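Long-range contacts in methionine-binding lipoprotein MetQ (Bacillus subtilis subsp. subtilis, PDB 4GOT), which binds selenomethionine and probably delivers methionine to the membrane permease of the MetNPQ ABC importer: residues Leu40-Lys44 with Asn178-Ala182; His62-Gln68 with Asn113-Arg119; Ala106-Asn112 with Glu154-Pro160. One frame throughout, in Å; residues are numbered along the deposited sequence. Where two conformers were deposited one is given.

From the N terminus, the chain first reaches Leu40-Lys44, which follows strand 34-38 of the six-stranded sheet; interaction 1 brings it against Asn178-Ala182, just beyond strand 174-177 of the five-stranded sheet. The long loop so closed contains both other contacts. His62-Gln68, at the end of strand 57-62 and the start of helix 63-72, pairs with Asn113-Arg119 in interaction 2. Interaction 3 starts in between, at Ala106-Asn112, and closes at Glu154-Pro160, so interactions 2 and 3 cross. Interactions 1 and 2 join the two sheet-bearing lobes around the bound selenomethionine, whereas interaction 3 builds the edge of the five-stranded sheet.

Interaction 1 of 3, residues Leu40-Lys44 with Asn178-Ala182; sequences LSDYK and NVNYA. With MSE (selenomethionine), chain B.
CG of Tyr43 lies anti to the carbonyl carbon (chi1 -80°) and CG of Asn180 between backbone N and carbonyl carbon (chi1 74°), which points the phenol and the carboxamide at each other. They meet in the ligand cleft between the two lobes of a solute-binding-protein fold, consistent with membership of the PBP clan. Tyr43 OH donates to Asn180 OD1 over 2.7 Å, in the carbonyl plane and on a lone pair. The same oxygen receives a weak bond from the amino N of the selenomethionine, which links the phenol to the ligand's amino end.

The Tyr43 ring is covered on two sides. The ligand methyl CE sits 3.4 Å above the centre of one face, and Tyr181 CE2 lies over the opposite face, 3.3 Å from Tyr43 CE1. The two tyrosine side chains run antiparallel past one another, their planes 36° apart. Asn180 ND2 in turn rests over the centre of the Tyr181 ring. In the turn leading into the following helix, Asp42 OD2 accepts a capping bond from Lys44 N. Farther from the ligand, a water bridges the segments, donating to Leu40 O at 2.8 Å and lying 2.9 Å from Tyr181 OH.

Interaction 2 of 3, residues His62-Gln68 with Asn113-Arg119; sequences HIPYLEQ and NVAEQGR. With MSE (selenomethionine), chain B.
Asn113 opens the contact by bringing its amide to the edge of the Tyr65 ring, with OD1 3.2 Å from Tyr65 CD2 and the two planes nearly perpendicular, 84° apart. A CG anti to the backbone N (chi1 -171°) carries the amide there. One face of the same Tyr65 ring takes the ligand methyl CE above its centre, so aromatic edge and face are both used in this wall of the methionine pocket. Val114 CG1 then packs against the amide end of Gln68, 3.7 Å from NE2, which is itself hydrogen-bonded to Glu72. Ala115 lies at the closest backbone approach: its CB presses 3.6 Å from Tyr65 CA and also touches Pro64 O and Gln68 CB, so the N-terminal part of helix 63-72 packs directly on this small side chain.

Glu116 supplies the polar link. Its OE2 accepts from His62 NE2 on the anti side, at 2.7 Å, and, in a salt bridge, from Arg119 NH1 on the syn side, also at 2.7 Å; the two donors come from opposite faces of the carboxylate plane. Arg119, extended from CG to NE, completes the run, NH1 reaching the ligand carboxylate OXT at 2.8 Å while NH2 forms a salt bridge to Glu197. The ligand selenium lies 3.1 Å above the His62 ring, offset toward its rim. An alanine in place of His62 would probably leave Glu116 OE2 without one of its two donors and one side of the selenium without the imidazole. Since His62 ND1 accepts from Tyr65 N as the helix N-cap, the bond from NE2 is consistent with a neutral imidazole whose proton points at Glu116.

Interaction 3 of 3, residues Ala106-Asn112 with Glu154-Pro160; sequences ATIILTN and EFKKVAP
Ile109 and Val158 meet obliquely through their CG2 methyls, only 3.4 Å apart and closer than two methyl groups normally pack. The Ile109 side chain forks over two residues of the partner strand: with CG1 anti to the carbonyl carbon (chi1 -46°) and the chain bent again at chi2 (-69°), CD1 reaches Lys156 CB at 3.7 Å while CG2 takes Val158. On the face of the sheet that carries Ile109, Thr107 CG2 lies 3.6 Å from Lys156 CG, so the aliphatic base of the lysine bridges the threonine and the isoleucine before the chain turns off toward its ammonium end. The other face carries Ile108, Leu110 and Phe155. Ile108 CB and Leu110 CD1 approach the Phe155 side chain from alternate positions along the strand, Ile108 CB 3.8 Å from CD1 of the ring and Leu110 CD1 4.0 Å from CB. Past the paired strands, Asn112 crosses Pro160 at about a right angle, with OD1 3.2 Å from Pro160 CD.

Beneath these side chains the backbones run parallel, twisted by 36°, and six N-H to O=C bonds join them from Glu154 N to Ala106 O through to Asn112 N to Val158 O. Strand 154-158 forms one edge of the five-stranded sheet, and strand 107-111 lies between it and strand 174-177. Helix 117-126 covers Leu110 and Phe155 through Met120 and Leu124, while helix 163-168 packs on the other side, Ala166 against Ile109 and Thr163 against Val158.

Interaction 1 of 3, residues Leu40-Lys44 with Asn178-Ala182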
loop_
_atom_site.group_PDB
_atom_site.type_symbol
_atom_site.label_atom_id
_atom_site.label_comp_id
_atom_site.label_asym_id
_atom_site.label_seq_id
_atom_site.Cartn_x
_atom_site.Cartn_y
_atom_site.Cartn_z
ATOM N N LEU A 40 0.246 8.281 11.336
ATOM C CA LEU A 40 -1.094 8.072 11.951
ATOM C C LEU A 40 -1.297 6.570 12.239
ATOM O O LEU A 40 -0.584 5.733 11.672
ATOM C CB LEU A 40 -2.197 8.683 11.055
ATOM C CG LEU A 40 -2.024 10.193 10.797
ATOM C CD1 LEU A 40 -3.055 10.602 9.766
ATOM C CD2 LEU A 40 -2.155 11.025 12.122
ATOM N N SER A 41 -2.238 6.222 13.108
ATOM C CA SER A 41 -2.358 4.816 13.587
ATOM C C SER A 41 -3.014 3.837 12.614
ATOM O O SER A 41 -2.848 2.631 12.760
ATOM C CB SER A 41 -3.065 4.732 14.932
ATOM O OG SER A 41 -4.244 5.508 14.975
ATOM N N ASP A 42 -3.810 4.318 11.664
ATOM C CA ASP A 42 -4.356 3.394 10.646
ATOM C C ASP A 42 -4.758 4.123 9.383
ATOM O O ASP A 42 -4.936 5.337 9.378
ATOM C CB ASP A 42 -5.530 2.547 11.220
ATOM C CG ASP A 42 -6.920 3.135 10.895
ATOM O OD1 ASP A 42 -7.328 4.061 11.610
ATOM O OD2 ASP A 42 -7.599 2.666 9.915
ATOM N N TYR A 43 -4.836 3.333 8.296
ATOM C CA TYR A 43 -5.006 3.780 6.962
ATOM C C TYR A 43 -6.189 4.728 6.827
ATOM O O TYR A 43 -6.138 5.652 6.010
ATOM C CB TYR A 43 -5.284 2.558 6.051
ATOM C CG TYR A 43 -4.139 1.658 5.571
ATOM C CD1 TYR A 43 -2.811 2.017 5.647
ATOM C CD2 TYR A 43 -4.445 0.421 4.973
ATOM C CE1 TYR A 43 -1.804 1.185 5.150
ATOM C CE2 TYR A 43 -3.462 -0.426 4.482
ATOM C CZ TYR A 43 -2.134 -0.042 4.577
ATOM O OH TYR A 43 -1.176 -0.876 4.089
ATOM N N LYS A 44 -7.250 4.529 7.603
ATOM C CA LYS A 44 -8.463 5.351 7.440
ATOM C C LYS A 44 -8.240 6.801 7.898
ATOM O O LYS A 44 -8.994 7.694 7.524
ATOM C CB LYS A 44 -9.670 4.732 8.169
ATOM C CG LYS A 44 -10.277 3.469 7.550
ATOM C CD LYS A 44 -10.670 3.668 6.070
ATOM C CE LYS A 44 -12.089 3.211 5.716
ATOM N NZ LYS A 44 -12.331 1.788 6.073
ATOM N N ASN A 178 0.555 -6.157 3.847
ATOM C CA ASN A 178 1.036 -5.064 2.994
ATOM C C ASN A 178 2.501 -4.826 3.354
ATOM O O ASN A 178 2.831 -4.848 4.538
ATOM C CB ASN A 178 0.264 -3.765 3.282
ATOM C CG ASN A 178 -1.214 -3.830 2.886
ATOM O OD1 ASN A 178 -1.568 -3.567 1.737
ATOM N ND2 ASN A 178 -2.065 -4.187 3.822
ATOM N N VAL A 179 3.353 -4.544 2.367
ATOM C CA VAL A 179 4.790 -4.334 2.639
ATOM C C VAL A 179 5.046 -3.297 3.772
ATOM O O VAL A 179 5.902 -3.512 4.617
ATOM C CB VAL A 179 5.577 -3.928 1.368
ATOM C CG1 VAL A 179 7.035 -3.583 1.740
ATOM C CG2 VAL A 179 5.489 -4.992 0.258
ATOM N N ASN A 180 4.337 -2.177 3.798
ATOM C CA ASN A 180 4.579 -1.171 4.866
ATOM C C ASN A 180 4.427 -1.710 6.306
ATOM O O ASN A 180 5.267 -1.459 7.185
ATOM C CB ASN A 180 3.724 0.094 4.687
ATOM C CG ASN A 180 2.256 -0.088 5.046
ATOM O OD1 ASN A 180 1.467 -0.653 4.249
ATOM N ND2 ASN A 180 1.843 0.486 6.197
ATOM N N TYR A 181 3.375 -2.499 6.525
ATOM C CA TYR A 181 3.138 -3.122 7.827
ATOM C C TYR A 181 3.998 -4.335 8.047
ATOM O O TYR A 181 4.420 -4.570 9.183
ATOM C CB TYR A 181 1.665 -3.432 7.987
ATOM C CG TYR A 181 0.856 -2.202 8.202
ATOM C CD1 TYR A 181 1.240 -1.261 9.176
ATOM C CD2 TYR A 181 -0.332 -1.972 7.476
ATOM C CE1 TYR A 181 0.492 -0.114 9.389
ATOM C CE2 TYR A 181 -1.093 -0.838 7.709
ATOM C CZ TYR A 181 -0.684 0.082 8.661
ATOM O OH TYR A 181 -1.422 1.230 8.899
ATOM N N ALA A 182 4.372 -5.050 6.958
ATOM C CA ALA A 182 5.359 -6.124 7.091
ATOM C C ALA A 182 6.683 -5.589 7.581
ATOM O O ALA A 182 7.256 -6.127 8.507
ATOM C CB ALA A 182 5.549 -6.854 5.754
HETATM N N MSE B 300 1.482 0.787 1.194
HETATM C CA MSE B 300 0.328 -0.134 0.974
HETATM C C MSE B 300 0.534 -1.086 -0.251
HETATM O O MSE B 300 0.877 -0.579 -1.285
HETATM O OXT MSE B 300 0.333 -2.327 -0.276
HETATM C CB MSE B 300 -0.931 0.713 0.729
HETATM C CG MSE B 300 -2.232 -0.024 0.781
HETATM SE SE MSE B 300 -3.776 1.093 0.244
HETATM C CE MSE B 300 -3.951 2.201 2.016
HETATM O O HOH W 1 -0.204 3.677 9.859
#

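Interaction 2 of 3, residues His62-Gln68 with Asn113-Arg119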
loop_
_atom_site.group_PDB
_atom_site.type_symbol
_atom_site.label_atom_id
_atom_site.label_comp_id
_atom_site.label_asym_id
_atom_site.label_seq_id
_atom_site.Cartn_x
_atom_site.Cartn_y
_atom_site.Cartn_z
ATOM N N HIS A 62 -2.645 3.753 -2.704
ATOM C CA HIS A 62 -2.601 3.666 -4.185
ATOM C C HIS A 62 -3.914 4.253 -4.746
ATOM O O HIS A 62 -4.792 4.638 -3.986
ATOM C CB HIS A 62 -2.388 2.220 -4.666
ATOM C CG HIS A 62 -3.143 1.180 -3.873
ATOM N ND1 HIS A 62 -4.526 1.053 -3.892
ATOM C CD2 HIS A 62 -2.689 0.200 -3.055
ATOM C CE1 HIS A 62 -4.884 0.060 -3.094
ATOM N NE2 HIS A 62 -3.794 -0.454 -2.544
ATOM N N ILE A 63 -4.020 4.350 -6.068
ATOM C CA ILE A 63 -5.173 4.996 -6.711
ATOM C C ILE A 63 -6.495 4.233 -6.400
ATOM O O ILE A 63 -7.487 4.871 -6.068
ATOM C CB ILE A 63 -4.958 5.224 -8.241
ATOM C CG1 ILE A 63 -3.896 6.299 -8.522
ATOM C CG2 ILE A 63 -6.278 5.529 -8.983
ATOM C CD1 ILE A 63 -3.230 6.142 -9.879
ATOM N N PRO A 64 -6.494 2.872 -6.480
ATOM C CA PRO A 64 -7.722 2.133 -6.116
ATOM C C PRO A 64 -8.173 2.437 -4.671
ATOM O O PRO A 64 -9.372 2.604 -4.414
ATOM C CB PRO A 64 -7.301 0.680 -6.336
ATOM C CG PRO A 64 -6.367 0.765 -7.542
ATOM C CD PRO A 64 -5.523 1.981 -7.160
ATOM N N TYR A 65 -7.227 2.576 -3.751
ATOM C CA TYR A 65 -7.610 2.879 -2.386
ATOM C C TYR A 65 -8.268 4.279 -2.329
ATOM O O TYR A 65 -9.293 4.468 -1.684
ATOM C CB TYR A 65 -6.425 2.800 -1.442
ATOM C CG TYR A 65 -6.860 2.903 0.016
ATOM C CD1 TYR A 65 -6.954 4.118 0.633
ATOM C CD2 TYR A 65 -7.179 1.760 0.760
ATOM C CE1 TYR A 65 -7.385 4.231 1.944
ATOM C CE2 TYR A 65 -7.607 1.864 2.087
ATOM C CZ TYR A 65 -7.709 3.112 2.671
ATOM O OH TYR A 65 -8.079 3.256 4.002
ATOM N N LEU A 66 -7.625 5.258 -2.972
ATOM C CA LEU A 66 -8.115 6.645 -3.026
ATOM C C LEU A 66 -9.523 6.713 -3.633
ATOM O O LEU A 66 -10.413 7.355 -3.075
ATOM C CB LEU A 66 -7.137 7.559 -3.814
ATOM C CG LEU A 66 -7.624 9.035 -3.931
ATOM C CD1 LEU A 66 -7.795 9.715 -2.547
ATOM C CD2 LEU A 66 -6.686 9.822 -4.845
ATOM N N GLU A 67 -9.722 5.998 -4.754
ATOM C CA GLU A 67 -11.042 5.946 -5.405
ATOM C C GLU A 67 -12.154 5.404 -4.531
ATOM O O GLU A 67 -13.238 6.026 -4.422
ATOM C CB GLU A 67 -10.961 5.147 -6.704
ATOM C CG GLU A 67 -10.250 5.949 -7.750
ATOM C CD GLU A 67 -10.182 5.228 -9.062
ATOM O OE1 GLU A 67 -10.729 4.103 -9.153
ATOM O OE2 GLU A 67 -9.571 5.806 -9.975
ATOM N N GLN A 68 -11.889 4.260 -3.903
ATOM C CA GLN A 68 -12.812 3.712 -2.903
ATOM C C GLN A 68 -13.132 4.699 -1.784
ATOM O O GLN A 68 -14.287 4.802 -1.341
ATOM C CB GLN A 68 -12.231 2.423 -2.254
ATOM C CG GLN A 68 -13.149 1.778 -1.198
ATOM C CD GLN A 68 -14.469 1.241 -1.771
ATOM O OE1 GLN A 68 -14.562 0.905 -2.944
ATOM N NE2 GLN A 68 -15.485 1.146 -0.921
ATOM N N ASN A 113 -9.282 -4.315 3.987
ATOM C CA ASN A 113 -9.141 -3.190 3.050
ATOM C C ASN A 113 -10.026 -3.460 1.820
ATOM O O ASN A 113 -9.646 -4.247 0.936
ATOM C CB ASN A 113 -7.635 -3.092 2.664
ATOM C CG ASN A 113 -7.267 -1.861 1.868
ATOM O OD1 ASN A 113 -8.052 -1.307 1.097
ATOM N ND2 ASN A 113 -6.023 -1.437 2.040
ATOM N N VAL A 114 -11.206 -2.839 1.789
ATOM C CA VAL A 114 -12.190 -3.059 0.733
ATOM C C VAL A 114 -11.576 -2.907 -0.660
ATOM O O VAL A 114 -11.773 -3.774 -1.527
ATOM C CB VAL A 114 -13.380 -2.095 0.849
ATOM C CG1 VAL A 114 -14.337 -2.274 -0.328
ATOM C CG2 VAL A 114 -14.103 -2.263 2.192
ATOM N N ALA A 115 -10.822 -1.810 -0.860
ATOM C CA ALA A 115 -10.137 -1.517 -2.124
ATOM C C ALA A 115 -9.157 -2.592 -2.596
ATOM O O ALA A 115 -8.889 -2.713 -3.813
ATOM C CB ALA A 115 -9.410 -0.188 -1.998
ATOM N N GLU A 116 -8.615 -3.381 -1.669
ATOM C CA GLU A 116 -7.615 -4.388 -2.024
ATOM C C GLU A 116 -8.167 -5.813 -2.118
ATOM O O GLU A 116 -7.400 -6.747 -2.215
ATOM C CB GLU A 116 -6.455 -4.358 -1.032
ATOM C CG GLU A 116 -5.606 -3.104 -1.184
ATOM C CD GLU A 116 -4.207 -3.273 -0.633
ATOM O OE1 GLU A 116 -4.077 -3.935 0.430
ATOM O OE2 GLU A 116 -3.247 -2.745 -1.278
ATOM N N GLN A 117 -9.493 -5.990 -2.097
ATOM C CA GLN A 117 -10.041 -7.341 -2.140
ATOM C C GLN A 117 -9.678 -8.052 -3.442
ATOM O O GLN A 117 -9.372 -9.243 -3.414
ATOM C CB GLN A 117 -11.558 -7.339 -1.961
ATOM C CG GLN A 117 -12.020 -6.823 -0.580
ATOM C CD GLN A 117 -11.509 -7.643 0.594
ATOM O OE1 GLN A 117 -10.670 -7.165 1.410
ATOM N NE2 GLN A 117 -11.974 -8.891 0.684
ATOM N N GLY A 118 -9.724 -7.344 -4.566
ATOM C CA GLY A 118 -9.335 -7.920 -5.861
ATOM C C GLY A 118 -7.827 -8.199 -5.958
ATOM O O GLY A 118 -7.395 -9.191 -6.562
ATOM N N ARG A 119 -7.018 -7.345 -5.330
ATOM C CA ARG A 119 -5.541 -7.507 -5.331
ATOM C C ARG A 119 -5.132 -8.845 -4.658
ATOM O O ARG A 119 -4.334 -9.592 -5.168
ATOM C CB ARG A 119 -4.896 -6.332 -4.593
ATOM C CG ARG A 119 -3.389 -6.252 -4.708
ATOM C CD ARG A 119 -2.819 -5.090 -3.906
ATOM N NE ARG A 119 -1.401 -4.962 -4.205
ATOM C CZ ARG A 119 -0.563 -4.133 -3.585
ATOM N NH1 ARG A 119 -0.962 -3.319 -2.605
ATOM N NH2 ARG A 119 0.715 -4.134 -3.961
HETATM N N MSE B 300 1.482 0.787 1.194
HETATM C CA MSE B 300 0.328 -0.134 0.974
HETATM C C MSE B 300 0.534 -1.086 -0.251
HETATM O O MSE B 300 0.877 -0.579 -1.285
HETATM O OXT MSE B 300 0.333 -2.327 -0.276
HETATM C CB MSE B 300 -0.931 0.713 0.729
HETATM C CG MSE B 300 -2.232 -0.024 0.781
HETATM SE SE MSE B 300 -3.776 1.093 0.244
HETATM C CE MSE B 300 -3.951 2.201 2.016
#

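Interaction 3 of 3, residues Ala106-Asn112 with Glu154-Pro160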
loop_
_atom_site.group_PDB
_atom_site.type_symbol
_atom_site.label_atom_id
_atom_site.label_comp_id
_atom_site.label_asym_id
_atom_site.label_seq_id
_atom_site.Cartn_x
_atom_site.Cartn_y
_atom_site.Cartn_z
ATOM N N ALA A 106 -8.474 -24.963 4.103
ATOM C CA ALA A 106 -7.508 -24.017 4.643
ATOM C C ALA A 106 -8.160 -22.628 4.793
ATOM O O ALA A 106 -9.065 -22.260 4.004
ATOM C CB ALA A 106 -6.243 -23.962 3.782
ATOM N N THR A 107 -7.728 -21.924 5.846
ATOM C CA THR A 107 -8.155 -20.542 6.198
ATOM C C THR A 107 -7.133 -19.512 5.709
ATOM O O THR A 107 -5.921 -19.571 6.070
ATOM C CB THR A 107 -8.250 -20.292 7.713
ATOM O OG1 THR A 107 -9.268 -21.106 8.288
ATOM C CG2 THR A 107 -8.576 -18.800 7.996
ATOM N N ILE A 108 -7.645 -18.561 4.922
ATOM C CA ILE A 108 -6.872 -17.463 4.335
ATOM C C ILE A 108 -7.272 -16.201 5.093
ATOM O O ILE A 108 -8.455 -15.880 5.166
ATOM C CB ILE A 108 -7.125 -17.299 2.817
ATOM C CG1 ILE A 108 -6.833 -18.603 2.044
ATOM C CG2 ILE A 108 -6.263 -16.196 2.231
ATOM C CD1 ILE A 108 -5.417 -19.114 2.157
ATOM N N ILE A 109 -6.285 -15.533 5.702
ATOM C CA ILE A 109 -6.512 -14.252 6.384
ATOM C C ILE A 109 -6.235 -13.107 5.390
ATOM O O ILE A 109 -5.081 -12.718 5.119
ATOM C CB ILE A 109 -5.636 -14.044 7.655
ATOM C CG1 ILE A 109 -5.631 -15.302 8.548
ATOM C CG2 ILE A 109 -6.052 -12.779 8.427
ATOM C CD1 ILE A 109 -6.946 -15.600 9.235
ATOM N N LEU A 110 -7.334 -12.595 4.867
ATOM C CA LEU A 110 -7.400 -11.374 4.080
ATOM C C LEU A 110 -7.306 -10.169 5.006
ATOM O O LEU A 110 -7.606 -10.275 6.198
ATOM C CB LEU A 110 -8.770 -11.301 3.394
ATOM C CG LEU A 110 -9.166 -12.437 2.436
ATOM C CD1 LEU A 110 -10.578 -12.173 1.915
ATOM C CD2 LEU A 110 -8.157 -12.526 1.284
ATOM N N THR A 111 -6.899 -9.025 4.458
ATOM C CA THR A 111 -7.090 -7.772 5.194
ATOM C C THR A 111 -8.529 -7.338 4.893
ATOM O O THR A 111 -9.154 -7.820 3.923
ATOM C CB THR A 111 -6.011 -6.692 4.864
ATOM O OG1 THR A 111 -6.404 -5.909 3.743
ATOM C CG2 THR A 111 -4.607 -7.308 4.618
ATOM N N ASN A 112 -9.031 -6.432 5.722
ATOM C CA ASN A 112 -10.371 -5.871 5.574
ATOM C C ASN A 112 -10.389 -4.585 4.695
ATOM O O ASN A 112 -11.401 -3.913 4.621
ATOM C CB ASN A 112 -11.022 -5.658 6.965
ATOM C CG ASN A 112 -10.369 -4.549 7.774
ATOM O OD1 ASN A 112 -9.530 -3.806 7.273
ATOM N ND2 ASN A 112 -10.771 -4.426 9.035
ATOM N N GLU A 154 -11.499 -21.153 3.165
ATOM C CA GLU A 154 -12.343 -20.281 3.965
ATOM C C GLU A 154 -11.576 -18.961 4.216
ATOM O O GLU A 154 -10.335 -18.970 4.322
ATOM C CB GLU A 154 -12.703 -21.009 5.272
ATOM C CG GLU A 154 -13.500 -22.304 5.043
ATOM C CD GLU A 154 -13.461 -23.266 6.225
ATOM O OE1 GLU A 154 -12.972 -22.879 7.310
ATOM O OE2 GLU A 154 -13.923 -24.414 6.073
ATOM N N PHE A 155 -12.288 -17.840 4.311
ATOM C CA PHE A 155 -11.632 -16.543 4.413
ATOM C C PHE A 155 -12.043 -15.819 5.691
ATOM O O PHE A 155 -13.211 -15.865 6.070
ATOM C CB PHE A 155 -11.933 -15.664 3.203
ATOM C CG PHE A 155 -11.620 -16.326 1.873
ATOM C CD1 PHE A 155 -10.375 -16.199 1.290
ATOM C CD2 PHE A 155 -12.582 -17.041 1.207
ATOM C CE1 PHE A 155 -10.076 -16.798 0.060
ATOM C CE2 PHE A 155 -12.295 -17.649 -0.022
ATOM C CZ PHE A 155 -11.037 -17.529 -0.591
ATOM N N LYS A 156 -11.072 -15.160 6.322
ATOM C CA LYS A 156 -11.306 -14.297 7.480
ATOM C C LYS A 156 -10.733 -12.909 7.123
ATOM O O LYS A 156 -9.931 -12.789 6.211
ATOM C CB LYS A 156 -10.577 -14.843 8.721
ATOM C CG LYS A 156 -10.915 -16.268 9.159
ATOM C CD LYS A 156 -12.155 -16.296 10.034
ATOM C CE LYS A 156 -12.335 -17.630 10.769
ATOM N NZ LYS A 156 -11.574 -17.675 12.063
ATOM N N LYS A 157 -11.135 -11.857 7.836
ATOM C CA LYS A 157 -10.606 -10.532 7.553
ATOM C C LYS A 157 -10.068 -9.913 8.811
ATOM O O LYS A 157 -10.740 -9.956 9.832
ATOM C CB LYS A 157 -11.677 -9.612 6.948
ATOM C CG LYS A 157 -12.063 -9.985 5.544
ATOM C CD LYS A 157 -13.470 -9.523 5.219
ATOM C CE LYS A 157 -13.988 -10.160 3.932
ATOM N NZ LYS A 157 -13.683 -9.224 2.832
ATOM N N VAL A 158 -8.846 -9.381 8.711
ATOM C CA VAL A 158 -8.175 -8.694 9.822
ATOM C C VAL A 158 -7.743 -7.298 9.348
ATOM O O VAL A 158 -7.398 -7.109 8.189
ATOM C CB VAL A 158 -6.951 -9.517 10.301
ATOM C CG1 VAL A 158 -6.130 -8.766 11.348
ATOM C CG2 VAL A 158 -7.422 -10.877 10.869
ATOM N N ALA A 159 -7.700 -6.336 10.259
ATOM C CA ALA A 159 -7.197 -5.019 9.912
ATOM C C ALA A 159 -5.766 -5.158 9.358
ATOM O O ALA A 159 -5.015 -6.021 9.821
ATOM C CB ALA A 159 -7.254 -4.089 11.127
ATOM N N PRO A 160 -5.405 -4.350 8.324
ATOM C CA PRO A 160 -4.058 -4.435 7.703
ATOM C C PRO A 160 -2.965 -4.116 8.730
ATOM O O PRO A 160 -1.855 -4.609 8.641
ATOM C CB PRO A 160 -4.105 -3.404 6.559
ATOM C CG PRO A 160 -5.454 -2.772 6.646
ATOM C CD PRO A 160 -6.343 -3.535 7.532
#